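Local coordinates for protein beta-fructofuranosidase (Bifidobacterium adolescentis, PDB 6NOB) that probably hydrolyses the terminal beta-fructofuranoside linkage of sucrose and related fructosides, as a family 32 glycoside hydrolase, at residues Asp18-Arg23 with Arg52-Ile57; Leu72-Gly77 with Val93-Ser98; Glu279-Asp284 with Gly410-Thr415. All coordinates share one frame; numbering follows the deposited sequence.

Contact 1: residues Asp18-Arg23 with Arg52-Ile57; sequences DLFAER and RHHFSI
An antiparallel strand pair at the border of a four-stranded sheet joins Asp18-Arg23 to Arg52-Ile57, and on one face Asp18, Phe20 and His54 form a polar-aromatic cluster. Backbone bonds link Leu19 with Phe55 and Ala21 with His53, and the alternating non-hydrogen-bonded pairs, Asp18 with Ser56 and Phe20 with His54, carry this cluster. With CG anti to the backbone N (chi1 171°), the His54 imidazole lies flat over the Phe20 ring, centroids 3.9 Å apart and planes 18° from parallel. Its NE2 gives a 2.7 Å hydrogen bond to the anti lone pair of Asp18 OD2, while ND1 is bonded to Glu179, so two carboxylates fix the ring's rotation and would probably favour its protonated form. A leucine in place of His54 would probably leave Asp18 and Glu179 without their shared partner and the Phe20 face without its flat neighbour. Farther along this face Glu22 and Arg52 extend side by side, flat ends nearly perpendicular; the Glu22 OE2 to Arg52 NH2 salt bridge is long, 3.5 Å, and Arg52 also pairs with Asp156. The other face is mostly apolar: Ala21 CB meets the Phe55 ring edge at CE2, 3.7 Å away, and His53, its ND1 bonded to Glu50, covers one face of that ring. Leu19, Phe55 and Ile57 all pack on Val31 of the facing sheet, as expected inside a beta sandwich.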
loop_
_atom_site.group_PDB
_atom_site.type_symbol
_atom_site.label_atom_id
_atom_site.label_comp_id
_atom_site.label_asym_id
_atom_site.label_seq_id
_atom_site.Cartn_x
_atom_site.Cartn_y
_atom_site.Cartn_z
ATOM N N ASP A 18 -2.553 8.148 -23.999
ATOM C CA ASP A 18 -2.257 8.956 -22.824
ATOM C C ASP A 18 -0.750 9.039 -22.623
ATOM O O ASP A 18 -0.065 8.012 -22.600
ATOM C CB ASP A 18 -2.928 8.372 -21.580
ATOM C CG ASP A 18 -4.428 8.584 -21.576
ATOM O OD1 ASP A 18 -5.139 7.847 -22.293
ATOM O OD2 ASP A 18 -4.894 9.488 -20.852
ATOM N N LEU A 19 -0.237 10.260 -22.482
ATOM C CA LEU A 19 1.188 10.493 -22.291
ATOM C C LEU A 19 1.395 11.442 -21.122
ATOM O O LEU A 19 0.774 12.507 -21.067
ATOM C CB LEU A 19 1.830 11.073 -23.558
ATOM C CG LEU A 19 1.622 10.299 -24.860
ATOM C CD1 LEU A 19 2.248 11.044 -26.024
ATOM C CD2 LEU A 19 2.192 8.891 -24.755
ATOM N N PHE A 20 2.267 11.055 -20.194
ATOM C CA PHE A 20 2.643 11.895 -19.059
ATOM C C PHE A 20 4.026 12.465 -19.359
ATOM O O PHE A 20 5.039 11.772 -19.232
ATOM C CB PHE A 20 2.613 11.095 -17.761
ATOM C CG PHE A 20 1.234 10.637 -17.371
ATOM C CD1 PHE A 20 0.667 9.519 -17.962
ATOM C CD2 PHE A 20 0.500 11.331 -16.425
ATOM C CE1 PHE A 20 -0.605 9.099 -17.613
ATOM C CE2 PHE A 20 -0.773 10.917 -16.070
ATOM C CZ PHE A 20 -1.326 9.801 -16.668
ATOM N N ALA A 21 4.061 13.730 -19.765
ATOM C CA ALA A 21 5.254 14.347 -20.322
ATOM C C ALA A 21 5.826 15.398 -19.380
ATOM O O ALA A 21 5.095 16.087 -18.662
ATOM C CB ALA A 21 4.949 14.988 -21.679
ATOM N N GLU A 22 7.151 15.515 -19.403
ATOM C CA GLU A 22 7.885 16.497 -18.618
ATOM C C GLU A 22 8.569 17.464 -19.571
ATOM O O GLU A 22 9.221 17.034 -20.529
ATOM C CB GLU A 22 8.921 15.815 -17.718
ATOM C CG GLU A 22 9.529 16.710 -16.651
ATOM C CD GLU A 22 10.348 15.925 -15.642
ATOM O OE1 GLU A 22 10.266 14.678 -15.645
ATOM O OE2 GLU A 22 11.079 16.555 -14.850
ATOM N N ARG A 23 8.413 18.761 -19.317
ATOM C CA ARG A 23 9.093 19.759 -20.131
ATOM C C ARG A 23 10.601 19.625 -19.965
ATOM O O ARG A 23 11.116 19.602 -18.844
ATOM C CB ARG A 23 8.640 21.166 -19.740
ATOM C CG ARG A 23 9.245 22.261 -20.601
ATOM C CD ARG A 23 8.808 23.643 -20.143
ATOM N NE ARG A 23 7.365 23.842 -20.258
ATOM C CZ ARG A 23 6.749 24.210 -21.377
ATOM N NH1 ARG A 23 7.447 24.415 -22.486
ATOM N NH2 ARG A 23 5.433 24.371 -21.391
ATOM N N ARG A 52 4.963 19.878 -16.335
ATOM C CA ARG A 52 4.505 18.521 -16.583
ATOM C C ARG A 52 3.051 18.582 -17.024
ATOM O O ARG A 52 2.292 19.448 -16.583
ATOM C CB ARG A 52 4.649 17.631 -15.337
ATOM C CG ARG A 52 6.082 17.238 -15.024
ATOM C CD ARG A 52 6.208 16.575 -13.662
ATOM N NE ARG A 52 7.564 16.082 -13.434
ATOM C CZ ARG A 52 8.031 15.691 -12.251
ATOM N NH1 ARG A 52 7.251 15.735 -11.179
ATOM N NH2 ARG A 52 9.281 15.257 -12.139
ATOM N N HIS A 53 2.668 17.663 -17.907
ATOM C CA HIS A 53 1.307 17.657 -18.424
ATOM C C HIS A 53 0.918 16.248 -18.842
ATOM O O HIS A 53 1.721 15.518 -19.430
ATOM C CB HIS A 53 1.153 18.622 -19.607
ATOM C CG HIS A 53 -0.250 18.728 -20.125
ATOM N ND1 HIS A 53 -1.209 19.516 -19.524
ATOM C CD2 HIS A 53 -0.855 18.144 -21.187
ATOM C CE1 HIS A 53 -2.343 19.414 -20.194
ATOM N NE2 HIS A 53 -2.156 18.586 -21.206
ATOM N N HIS A 54 -0.323 15.881 -18.533
ATOM C CA HIS A 54 -0.901 14.608 -18.945
ATOM C C HIS A 54 -1.688 14.842 -20.229
ATOM O O HIS A 54 -2.738 15.492 -20.209
ATOM C CB HIS A 54 -1.788 14.045 -17.835
ATOM C CG HIS A 54 -2.595 12.847 -18.237
ATOM N ND1 HIS A 54 -3.656 12.384 -17.487
ATOM C CD2 HIS A 54 -2.491 12.009 -19.297
ATOM C CE1 HIS A 54 -4.176 11.321 -18.071
ATOM N NE2 HIS A 54 -3.490 11.073 -19.172
ATOM N N PHE A 55 -1.175 14.323 -21.342
ATOM C CA PHE A 55 -1.846 14.420 -22.630
ATOM C C PHE A 55 -2.804 13.252 -22.816
ATOM O O PHE A 55 -2.499 12.117 -22.440
ATOM C CB PHE A 55 -0.836 14.423 -23.779
ATOM C CG PHE A 55 0.048 15.633 -23.819
ATOM C CD1 PHE A 55 -0.336 16.763 -24.521
ATOM C CD2 PHE A 55 1.274 15.632 -23.178
ATOM C CE1 PHE A 55 0.480 17.875 -24.570
ATOM C CE2 PHE A 55 2.095 16.742 -23.224
ATOM C CZ PHE A 55 1.697 17.865 -23.921
ATOM N N SER A 56 -3.964 13.540 -23.401
ATOM C CA SER A 56 -4.912 12.515 -23.829
ATOM C C SER A 56 -5.279 12.830 -25.272
ATOM O O SER A 56 -5.991 13.803 -25.537
ATOM C CB SER A 56 -6.150 12.484 -22.934
ATOM O OG SER A 56 -5.987 11.549 -21.881
ATOM N N ILE A 57 -4.784 12.018 -26.201
ATOM C CA ILE A 57 -4.863 12.305 -27.627
ATOM C C ILE A 57 -5.724 11.244 -28.296
ATOM O O ILE A 57 -5.508 10.043 -28.097
ATOM C CB ILE A 57 -3.463 12.356 -28.265
ATOM C CG1 ILE A 57 -2.591 13.380 -27.538
ATOM C CG2 ILE A 57 -3.563 12.684 -29.746
ATOM C CD1 ILE A 57 -1.106 13.139 -27.692
#

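Contact 2: residues Leu72-Gly77 with Val93-Ser98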
loop_
_atom_site.group_PDB
_atom_site.type_symbol
_atom_site.label_atom_id
_atom_site.label_comp_id
_atom_site.label_asym_id
_atom_site.label_seq_id
_atom_site.Cartn_x
_atom_site.Cartn_y
_atom_site.Cartn_z
ATOM N N LEU A 72 9.943 18.046 -24.925
ATOM C CA LEU A 72 9.470 17.357 -23.735
ATOM C C LEU A 72 9.965 15.920 -23.774
ATOM O O LEU A 72 10.548 15.467 -24.761
ATOM C CB LEU A 72 7.942 17.418 -23.622
ATOM C CG LEU A 72 7.100 16.945 -24.810
ATOM C CD1 LEU A 72 6.884 15.438 -24.790
ATOM C CD2 LEU A 72 5.767 17.674 -24.830
ATOM N N VAL A 73 9.716 15.200 -22.684
ATOM C CA VAL A 73 10.093 13.798 -22.561
ATOM C C VAL A 73 8.973 13.067 -21.831
ATOM O O VAL A 73 8.447 13.565 -20.829
ATOM C CB VAL A 73 11.443 13.633 -21.831
ATOM C CG1 VAL A 73 11.436 14.382 -20.504
ATOM C CG2 VAL A 73 11.766 12.166 -21.617
ATOM N N VAL A 74 8.590 11.905 -22.345
ATOM C CA VAL A 74 7.495 11.127 -21.781
ATOM C C VAL A 74 8.064 10.114 -20.798
ATOM O O VAL A 74 9.054 9.436 -21.095
ATOM C CB VAL A 74 6.689 10.433 -22.891
ATOM C CG1 VAL A 74 5.569 9.597 -22.297
ATOM C CG2 VAL A 74 6.130 11.464 -23.862
ATOM N N ARG A 75 7.445 10.018 -19.620
ATOM C CA ARG A 75 7.854 9.064 -18.599
ATOM C C ARG A 75 6.888 7.905 -18.426
ATOM O O ARG A 75 7.262 6.896 -17.821
ATOM C CB ARG A 75 8.014 9.769 -17.242
ATOM C CG ARG A 75 8.963 10.950 -17.262
ATOM C CD ARG A 75 10.369 10.522 -17.642
ATOM N NE ARG A 75 11.304 11.639 -17.587
ATOM C CZ ARG A 75 12.530 11.610 -18.098
ATOM N NH1 ARG A 75 12.974 10.516 -18.706
ATOM N NH2 ARG A 75 13.311 12.676 -18.002
ATOM N N PHE A 76 5.671 8.018 -18.949
ATOM C CA PHE A 76 4.605 7.070 -18.673
ATOM C C PHE A 76 3.530 7.257 -19.731
ATOM O O PHE A 76 3.195 8.391 -20.083
ATOM C CB PHE A 76 4.034 7.293 -17.267
ATOM C CG PHE A 76 3.337 6.095 -16.682
ATOM C CD1 PHE A 76 4.063 5.077 -16.083
ATOM C CD2 PHE A 76 1.953 6.007 -16.696
ATOM C CE1 PHE A 76 3.422 3.980 -15.530
ATOM C CE2 PHE A 76 1.306 4.914 -16.143
ATOM C CZ PHE A 76 2.042 3.899 -15.559
ATOM N N GLY A 77 3.002 6.149 -20.242
ATOM C CA GLY A 77 1.995 6.228 -21.283
ATOM C C GLY A 77 1.222 4.938 -21.419
ATOM O O GLY A 77 1.664 3.875 -20.973
ATOM N N VAL A 93 2.356 2.042 -23.131
ATOM C CA VAL A 93 3.106 2.602 -24.249
ATOM C C VAL A 93 4.405 3.176 -23.699
ATOM O O VAL A 93 4.382 3.997 -22.774
ATOM C CB VAL A 93 2.299 3.678 -24.999
ATOM C CG1 VAL A 93 3.178 4.384 -26.022
ATOM C CG2 VAL A 93 1.088 3.052 -25.680
ATOM N N ASN A 94 5.530 2.740 -24.261
ATOM C CA ASN A 94 6.856 3.137 -23.790
ATOM C C ASN A 94 7.403 4.217 -24.717
ATOM O O ASN A 94 7.866 3.928 -25.822
ATOM C CB ASN A 94 7.790 1.933 -23.731
ATOM C CG ASN A 94 9.239 2.325 -23.494
ATOM O OD1 ASN A 94 9.531 3.342 -22.858
ATOM N ND2 ASN A 94 10.158 1.521 -24.017
ATOM N N MET A 95 7.351 5.468 -24.258
ATOM C CA MET A 95 7.995 6.577 -24.949
ATOM C C MET A 95 9.080 7.209 -24.088
ATOM O O MET A 95 9.466 8.361 -24.316
ATOM C CB MET A 95 6.963 7.624 -25.370
ATOM C CG MET A 95 7.341 8.374 -26.634
ATOM S SD MET A 95 6.022 9.428 -27.258
ATOM C CE MET A 95 6.883 10.237 -28.608
ATOM N N ASN A 96 9.574 6.474 -23.093
ATOM C CA ASN A 96 10.630 6.968 -22.222
ATOM C C ASN A 96 11.984 6.640 -22.834
ATOM O O ASN A 96 12.321 5.455 -22.963
ATOM C CB ASN A 96 10.512 6.349 -20.838
ATOM C CG ASN A 96 11.298 7.106 -19.785
ATOM O OD1 ASN A 96 12.289 7.771 -20.091
ATOM N ND2 ASN A 96 10.861 7.005 -18.532
ATOM N N PRO A 97 12.782 7.636 -23.226
ATOM C CA PRO A 97 14.095 7.339 -23.823
ATOM C C PRO A 97 15.032 6.583 -22.896
ATOM O O PRO A 97 16.008 5.992 -23.375
ATOM C CB PRO A 97 14.649 8.730 -24.166
ATOM C CG PRO A 97 13.442 9.626 -24.225
ATOM C CD PRO A 97 12.487 9.078 -23.214
ATOM N N SER A 98 14.772 6.583 -21.587
ATOM C CA SER A 98 15.608 5.850 -20.643
ATOM C C SER A 98 15.240 4.374 -20.552
ATOM O O SER A 98 16.084 3.560 -20.161
ATOM C CB SER A 98 15.516 6.484 -19.253
ATOM O OG SER A 98 15.954 7.834 -19.268
HETATM O O HOH W 1 9.626 10.929 -24.960
#
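Val73 meets Pro97 where strand 72-80, part of a four-stranded antiparallel sheet, is flanked by the irregular chain that follows its short partner strand 91-92, a segment shaped by two successive Asx turns. The Val73 methyl CG2 lies 3.6 Å from Pro97 CD, and the same methyl covers one face of the Arg75 guanidinium, so a branched apolar residue serves both neighbours.

The side chain of Val74 packs obliquely against that of Met95, with CB atoms 3.8 Å apart. The extended Met95 chain passes its sulfur SD 4.0 Å from Val74 CG2, and the Met95 side chain also packs on Tyr5 and Ile7 of strand 5-10. The Val74 backbone is tied less directly: a water accepts from Val74 N and donates to Met95 O over 2.7 Å, bridging where the two main chains are not paired as in a sheet. Val74 O instead takes a CA-H...O contact from Asn96, 3.1 Å from its CA.

Arg75 starts away from the loop but bends at chi2 (-62°), bringing its long, flexible chain back across Asn96. NH1 gives Asn96 OD1 a 3.1 Å hydrogen bond that is bent, lies near the guanidinium plane and is tilted from the amide plane. Ser98 N reaches the same oxygen from the opposite amide face, closing the second Asx turn, so two donors hold the side chain; Asn96 N in turn bonds to Asn94 OD1 in the first. The carbonyl oxygen of Arg75 accepts a hydrogen bond from the Arg127 guanidinium.

Gly77 brings its backbone close to Val93, where a CB would come within 3.1 Å of Val93 O. Its own oxygen is the acceptor for Val93 N, in a nearly straight 2.9 Å bond whose donor stands well above the carbonyl plane.

Contact 3: residues Glu279-Asp284 with Gly410-Thr415; sequences EALDPD and GDLVNT
One face of the Asn414 amide is turned to the loop backbone, where it lies over Ala280 CA and Glu279 O; its ND2 is hydrogen-bonded to a PEG molecule, probably from the crystallisation liquor. The gap from Asn414 ND2 to Glu279 O, 3.8 Å, marks mere proximity. The peptide groups on either side of Val413 also present a face, and the Ala280 methyl settles on both of them: its CB is 3.5 Å from Leu412 O and 3.6 Å from Val413 C. A residue as small as alanine suits this place, since the loop can come close to the strand's main chain. Beside it Leu281 and Leu412 cross at about a right angle, the single methyl CD2 of Leu412 meeting the branched end of Leu281, 3.7 Å from Leu281 CD1. Leu281 points CG away from its carbonyl carbon (chi1 -61°), which brings the branch to that methyl. Polar linkage is indirect: a water accepts from Ala280 N at 3.1 Å and donates weakly to Leu412 O. The loop between strands 268-273 and 285-295 thus rests on strand 405-415 of the next sheet, consistent with adjoining blades of the five-bladed beta-propeller of family 32 hydrolases.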
loop_
_atom_site.group_PDB
_atom_site.type_symbol
_atom_site.label_atom_id
_atom_site.label_comp_id
_atom_site.label_asym_id
_atom_site.label_seq_id
_atom_site.Cartn_x
_atom_site.Cartn_y
_atom_site.Cartn_z
ATOM N N GLU A 279 -23.488 0.298 21.028
ATOM C CA GLU A 279 -24.165 1.396 21.710
ATOM C C GLU A 279 -23.478 2.740 21.508
ATOM O O GLU A 279 -24.089 3.778 21.788
ATOM C CB GLU A 279 -24.265 1.095 23.205
ATOM C CG GLU A 279 -25.367 0.119 23.564
ATOM C CD GLU A 279 -25.854 0.296 24.986
ATOM O OE1 GLU A 279 -25.622 1.379 25.563
ATOM O OE2 GLU A 279 -26.466 -0.649 25.527
ATOM N N ALA A 280 -22.235 2.754 21.034
ATOM C CA ALA A 280 -21.472 3.990 20.939
ATOM C C ALA A 280 -21.661 4.722 19.616
ATOM O O ALA A 280 -21.228 5.874 19.502
ATOM C CB ALA A 280 -19.981 3.705 21.150
ATOM N N LEU A 281 -22.298 4.101 18.626
ATOM C CA LEU A 281 -22.400 4.671 17.292
ATOM C C LEU A 281 -23.851 4.931 16.911
ATOM O O LEU A 281 -24.766 4.220 17.340
ATOM C CB LEU A 281 -21.758 3.752 16.247
ATOM C CG LEU A 281 -20.265 3.493 16.436
ATOM C CD1 LEU A 281 -19.734 2.615 15.319
ATOM C CD2 LEU A 281 -19.507 4.810 16.496
ATOM N N ASP A 282 -24.046 5.964 16.096
ATOM C CA ASP A 282 -25.348 6.282 15.528
ATOM C C ASP A 282 -25.529 5.460 14.259
ATOM O O ASP A 282 -24.795 5.663 13.283
ATOM C CB ASP A 282 -25.456 7.782 15.235
ATOM C CG ASP A 282 -26.877 8.224 14.929
ATOM O OD1 ASP A 282 -27.712 7.371 14.559
ATOM O OD2 ASP A 282 -27.160 9.436 15.056
ATOM N N PRO A 283 -26.485 4.528 14.229
ATOM C CA PRO A 283 -26.646 3.684 13.034
ATOM C C PRO A 283 -27.055 4.457 11.793
ATOM O O PRO A 283 -26.897 3.940 10.680
ATOM C CB PRO A 283 -27.727 2.680 13.454
ATOM C CG PRO A 283 -28.499 3.387 14.521
ATOM C CD PRO A 283 -27.499 4.235 15.258
ATOM N N ASP A 284 -27.567 5.676 11.945
ATOM C CA ASP A 284 -27.930 6.521 10.817
ATOM C C ASP A 284 -26.784 7.413 10.353
ATOM O O ASP A 284 -26.998 8.276 9.494
ATOM C CB ASP A 284 -29.144 7.384 11.174
ATOM C CG ASP A 284 -30.368 6.555 11.514
ATOM O OD1 ASP A 284 -30.603 5.533 10.835
ATOM O OD2 ASP A 284 -31.092 6.925 12.465
ATOM N N GLY A 410 -10.619 -3.773 21.000
ATOM C CA GLY A 410 -11.353 -3.520 22.225
ATOM C C GLY A 410 -12.811 -3.232 21.952
ATOM O O GLY A 410 -13.358 -3.631 20.923
ATOM N N ASP A 411 -13.438 -2.531 22.893
ATOM C CA ASP A 411 -14.854 -2.197 22.821
ATOM C C ASP A 411 -15.019 -0.702 22.592
ATOM O O ASP A 411 -14.440 0.111 23.322
ATOM C CB ASP A 411 -15.581 -2.613 24.101
ATOM C CG ASP A 411 -15.273 -4.039 24.509
ATOM O OD1 ASP A 411 -15.125 -4.898 23.616
ATOM O OD2 ASP A 411 -15.175 -4.300 25.726
ATOM N N LEU A 412 -15.802 -0.346 21.578
ATOM C CA LEU A 412 -16.212 1.037 21.360
ATOM C C LEU A 412 -17.255 1.411 22.405
ATOM O O LEU A 412 -18.361 0.863 22.406
ATOM C CB LEU A 412 -16.774 1.193 19.952
ATOM C CG LEU A 412 -16.413 2.436 19.145
ATOM C CD1 LEU A 412 -14.911 2.646 19.121
ATOM C CD2 LEU A 412 -16.961 2.293 17.739
ATOM N N VAL A 413 -16.917 2.341 23.293
ATOM C CA VAL A 413 -17.779 2.679 24.417
ATOM C C VAL A 413 -18.267 4.115 24.282
ATOM O O VAL A 413 -17.632 4.960 23.643
ATOM C CB VAL A 413 -17.063 2.473 25.770
ATOM C CG1 VAL A 413 -16.625 1.026 25.918
ATOM C CG2 VAL A 413 -15.870 3.404 25.887
ATOM N N ASN A 414 -19.412 4.381 24.904
ATOM C CA ASN A 414 -20.024 5.701 24.910
ATOM C C ASN A 414 -19.499 6.505 26.093
ATOM O O ASN A 414 -19.524 6.030 27.232
ATOM C CB ASN A 414 -21.546 5.576 24.993
ATOM C CG ASN A 414 -22.261 6.561 24.099
ATOM O OD1 ASN A 414 -21.645 7.218 23.259
ATOM N ND2 ASN A 414 -23.574 6.670 24.273
ATOM N N THR A 415 -19.016 7.714 25.820
ATOM C CA THR A 415 -18.551 8.619 26.863
ATOM C C THR A 415 -19.169 9.996 26.661
ATOM O O THR A 415 -19.825 10.271 25.653
ATOM C CB THR A 415 -17.017 8.739 26.889
ATOM O OG1 THR A 415 -16.590 9.687 25.900
ATOM C CG2 THR A 415 -16.350 7.390 26.634
HETATM O O HOH W 2 -20.336 0.808 19.639
#

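Contacts 1 and 2 meet in one sheet through neighbouring strands 16-23 and 72-80, whereas contact 3 stands apart, its centre about 48 Å from that of contact 1. Across the two strands Glu22 N reaches Val73 O at 2.7 Å, a probable hydrogen bond, and Ala21 packs on Leu72. The chemistry shifts with position: contact 1, largely buried, combines regular strand pairing with an aromatic stack and charged partners; contact 2, only partly buried, holds an irregular chain by isolated hydrogen bonds, Asx turns and a bridging water. Contact 3 lies at the surface, where a loop meets a strand from another sheet through methyl groups and a bridging water with one weak bond.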